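Local coordinates for amidase, hydantoinase/carbamoylase family (Paraburkholderia phymatum, PDB 6C0D), which probably hydrolyses N-carbamoyl-L-amino acids as a homodimeric, zinc-dependent amidase of the peptidase M20 family, at residues 248-253 against 314-319; 57-60 against 64-67. One frame throughout, in Å; residues are numbered along the deposited sequence.

Contact 1. Residues 248-253 against 314-319; sequences LVAFIA and DEWNGQ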
# COMPACT_ATOMS: atom_id res chain seq x y z
N LEU A 248 -2.78 10.19 7.48
CA LEU A 248 -1.41 9.82 7.15
C LEU A 248 -0.80 10.80 6.16
O LEU A 248 0.36 11.23 6.31
CB LEU A 248 -1.40 8.40 6.57
CG LEU A 248 -0.04 7.79 6.16
CD1 LEU A 248 -0.13 6.27 6.19
CD2 LEU A 248 0.38 8.24 4.74
N VAL A 249 -1.55 11.14 5.10
CA VAL A 249 -1.03 12.02 4.05
C VAL A 249 -0.77 13.42 4.61
O VAL A 249 0.23 14.07 4.29
CB VAL A 249 -2.04 12.04 2.88
CG1 VAL A 249 -1.87 13.28 2.01
CG2 VAL A 249 -1.92 10.77 2.06
N ALA A 250 -1.69 13.91 5.44
CA ALA A 250 -1.49 15.21 6.07
C ALA A 250 -0.25 15.19 6.96
O ALA A 250 0.52 16.16 7.03
CB ALA A 250 -2.72 15.60 6.90
N PHE A 251 -0.05 14.08 7.67
CA PHE A 251 1.08 14.00 8.58
C PHE A 251 2.40 14.05 7.83
O PHE A 251 3.37 14.64 8.32
CB PHE A 251 0.97 12.72 9.42
CG PHE A 251 1.84 12.73 10.67
CD1 PHE A 251 1.31 13.09 11.90
CD2 PHE A 251 3.19 12.45 10.59
CE1 PHE A 251 2.11 13.12 13.06
CE2 PHE A 251 4.00 12.50 11.74
CZ PHE A 251 3.46 12.82 12.96
N ILE A 252 2.46 13.47 6.63
CA ILE A 252 3.72 13.50 5.89
C ILE A 252 4.13 14.94 5.61
O ILE A 252 5.32 15.28 5.69
CB ILE A 252 3.61 12.67 4.59
CG1 ILE A 252 3.56 11.18 4.94
CG2 ILE A 252 4.82 12.95 3.65
CD1 ILE A 252 3.28 10.25 3.70
N ALA A 253 3.16 15.82 5.33
CA ALA A 253 3.52 17.22 5.10
C ALA A 253 4.11 17.84 6.36
O ALA A 253 5.00 18.69 6.27
CB ALA A 253 2.32 18.03 4.61
N ASP A 314 2.86 13.92 19.23
CA ASP A 314 2.16 14.47 20.39
C ASP A 314 1.27 15.64 20.00
O ASP A 314 0.14 15.77 20.50
CB ASP A 314 3.16 14.91 21.47
CG ASP A 314 3.87 13.74 22.13
OD1 ASP A 314 3.39 12.60 22.00
OD2 ASP A 314 4.90 13.97 22.79
N GLU A 315 1.75 16.52 19.12
CA GLU A 315 0.92 17.63 18.65
C GLU A 315 -0.29 17.12 17.88
O GLU A 315 -1.42 17.57 18.10
CB GLU A 315 1.72 18.57 17.77
CG GLU A 315 2.82 19.32 18.49
CD GLU A 315 3.83 19.91 17.52
OE1 GLU A 315 3.50 20.02 16.32
OE2 GLU A 315 4.95 20.26 17.96
N TRP A 316 -0.07 16.18 16.96
CA TRP A 316 -1.17 15.58 16.22
C TRP A 316 -2.23 15.03 17.18
O TRP A 316 -3.43 15.31 17.03
CB TRP A 316 -0.65 14.48 15.28
CG TRP A 316 -1.76 13.89 14.47
CD1 TRP A 316 -2.63 12.89 14.85
CD2 TRP A 316 -2.16 14.31 13.17
NE1 TRP A 316 -3.55 12.66 13.83
CE2 TRP A 316 -3.29 13.52 12.80
CE3 TRP A 316 -1.68 15.26 12.26
CZ2 TRP A 316 -3.93 13.67 11.57
CZ3 TRP A 316 -2.33 15.41 11.04
CH2 TRP A 316 -3.44 14.62 10.71
N ASN A 317 -1.79 14.27 18.18
CA ASN A 317 -2.73 13.63 19.10
C ASN A 317 -3.43 14.60 20.03
O ASN A 317 -4.38 14.20 20.72
CB ASN A 317 -1.98 12.56 19.90
CG ASN A 317 -1.73 11.32 19.06
OD1 ASN A 317 -2.48 11.07 18.12
ND2 ASN A 317 -0.68 10.58 19.36
N GLY A 318 -2.97 15.84 20.10
CA GLY A 318 -3.68 16.85 20.86
C GLY A 318 -4.71 17.60 20.05
O GLY A 318 -5.28 18.58 20.54
N GLN A 319 -4.96 17.17 18.81
CA GLN A 319 -5.82 17.97 17.94
C GLN A 319 -6.80 17.14 17.12
O GLN A 319 -7.94 17.56 16.92
CB GLN A 319 -4.94 18.80 17.01
CG GLN A 319 -5.75 19.61 16.00
CD GLN A 319 -4.87 20.57 15.21
OE1 GLN A 319 -3.80 20.97 15.68
NE2 GLN A 319 -5.33 20.95 14.03
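With chi1 of -163° in Phe251 and -178° in Trp316, both aromatic side chains leave their helices with CG anti to the backbone N, and each ring is carried into the space between the two helices. There they form an offset edge-to-face pair: the edge of Phe251 is directed at the six-membered ring of Trp316, the centroids lie 5.7 Å apart and the planes are inclined at 62°. Phe251 CD1 does most of the touching, 3.7 Å from Trp316 CE3 and displaced toward the rim of the indole. Its neighbour Phe251 CE1 reaches the root of the same side chain, 3.8 Å from Trp316 CB, which sits in the plane of the phenyl ring. The methyl of the preceding residue, Ala250, abuts the far end of the indole at its edge, CB to Trp316 CH2 being 4.0 Å. The helices concerned, 244-262 and 299-317, pack on the strands of the smaller, dimerisation domain of the M20 fold; Phe251 also meets Phe226 and Leu224 on strand 210-227, while Val249 packs on Val249 of the second subunit. The indole N-H of the buried Trp316 hydrogen-bonds to Val322 O, which with the packing helps to set the ring's rotation, and His320 stacks on it.

Contact 2. Residues 57-60 against 64-67; sequences RMTD and DAAI. With EDO (1,2-ethanediol), chain L.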
# COMPACT_ATOMS: atom_id res chain seq x y z
N ARG A 57 45.02 -16.09 -4.77
CA ARG A 57 45.63 -14.86 -5.28
C ARG A 57 46.41 -14.14 -4.18
O ARG A 57 47.47 -13.57 -4.44
CB ARG A 57 44.57 -13.92 -5.87
CG ARG A 57 43.90 -14.44 -7.13
CD ARG A 57 44.94 -14.67 -8.24
NE ARG A 57 45.29 -13.44 -8.96
CZ ARG A 57 46.50 -13.17 -9.44
NH1 ARG A 57 47.50 -14.03 -9.25
NH2 ARG A 57 46.71 -12.04 -10.10
N MET A 58 45.86 -14.12 -2.96
CA MET A 58 46.60 -13.54 -1.84
C MET A 58 47.89 -14.30 -1.59
O MET A 58 48.93 -13.70 -1.30
CB MET A 58 45.73 -13.54 -0.59
CG MET A 58 44.50 -12.63 -0.68
SD MET A 58 43.52 -12.79 0.83
CE MET A 58 42.23 -11.59 0.58
N THR A 59 47.82 -15.63 -1.66
CA THR A 59 49.02 -16.43 -1.49
C THR A 59 50.04 -16.12 -2.58
O THR A 59 51.22 -15.92 -2.29
CB THR A 59 48.66 -17.91 -1.47
OG1 THR A 59 47.82 -18.17 -0.35
CG2 THR A 59 49.93 -18.76 -1.38
N ASP A 60 49.58 -16.05 -3.84
CA ASP A 60 50.46 -15.67 -4.94
C ASP A 60 51.14 -14.35 -4.67
O ASP A 60 52.30 -14.14 -5.06
CB ASP A 60 49.67 -15.55 -6.25
CG ASP A 60 49.11 -16.88 -6.74
OD1 ASP A 60 49.61 -17.94 -6.34
OD2 ASP A 60 48.15 -16.83 -7.55
N ASP A 64 50.02 -14.41 3.93
CA ASP A 64 49.59 -15.59 4.68
C ASP A 64 48.06 -15.58 4.68
O ASP A 64 47.44 -14.84 5.45
CB ASP A 64 50.16 -15.53 6.10
CG ASP A 64 49.61 -16.60 7.01
OD1 ASP A 64 49.15 -17.65 6.53
OD2 ASP A 64 49.65 -16.38 8.24
N ALA A 65 47.46 -16.38 3.81
CA ALA A 65 46.04 -16.24 3.49
C ALA A 65 45.25 -17.49 3.79
O ALA A 65 45.72 -18.61 3.56
CB ALA A 65 45.87 -15.89 2.00
N ALA A 66 44.01 -17.30 4.25
CA ALA A 66 43.12 -18.42 4.52
C ALA A 66 41.68 -17.92 4.62
O ALA A 66 41.43 -16.75 4.94
CB ALA A 66 43.51 -19.14 5.82
N ILE A 67 40.74 -18.81 4.35
CA ILE A 67 39.34 -18.60 4.70
C ILE A 67 39.17 -18.99 6.17
O ILE A 67 39.50 -20.12 6.55
CB ILE A 67 38.41 -19.43 3.80
CG1 ILE A 67 38.72 -19.19 2.32
CG2 ILE A 67 36.95 -19.14 4.12
CD1 ILE A 67 38.02 -20.15 1.37
C1 EDO L . 51.27 -10.99 -9.84
O1 EDO L . 50.16 -11.75 -10.36
C2 EDO L . 51.65 -11.41 -8.42
O2 EDO L . 50.78 -12.43 -7.92
O HOH W 1 49.07 -18.16 2.11
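Ala65 CB, directed at the helix from the strand 64-67, is the centre of this contact. It lies 3.5 Å from Met58 CB, a close apolar approach near the root of the methionine, and 3.8 Å from Thr59 OG1. The sulfur is a looser neighbour, with Met58 SD 4.1 Å from Ala65 CB; beyond CG the methionine chain is extended and leads away from the strand, and the side chain packs on Leu109 of helix 102-117 and on Leu63.

On the more exposed flank a water bridges helix and strand. It accepts from the backbone N-H of Ala65 at 2.9 Å from Ala65 N, and is 2.8 Å from Thr59 OG1. The threonine hydroxyl is turned to this water with OG1 beside the backbone N and anti to the carbonyl carbon (chi1 -63°), a setting that also lets it hydrogen-bond to Ala55 O one turn earlier.

Farther out, on the other flank of the helix, Arg57 makes a salt bridge to Asp60 whose hydrogen bond is weak, Arg57 NH1 to Asp60 OD2 at 3.3 Å, with the carboxylate oxygen in the guanidinium plane. Arg57 NE is in a salt bridge with Asp24, and a 1,2-ethanediol, probably from the crystallisation liquor, is weakly bound at Arg57 NH2. A three-residue connection joins helix 45-60 to strand 64-67 in the catalytic, zinc-binding domain of the M20 fold, where the strand pairs antiparallel with strand 73-76 through Asp64 and Ala66. The direct contact is small and centred on a methyl, with a water providing a polar link between Thr59 and the backbone of Ala65.

The two contacts lie in separate parts of the subunit, on opposite sides of the chain's centre, with their centres 57 Å apart and nearest atoms about 45 Å apart. Contact 2, complete in the chain before contact 1 begins, joins a helix to a strand in the zinc-binding part of the fold: the side chain of Met58 is about 11 Å from that of His89, which holds the zinc ion with Asp100 and His196. Contact 1 joins two helices in the part that meets the second subunit, away from the annotated metal site. Neither contact supplies a metal ligand; contact 1 packs helices in the dimerisation domain and contact 2 a helix against a strand of the catalytic domain.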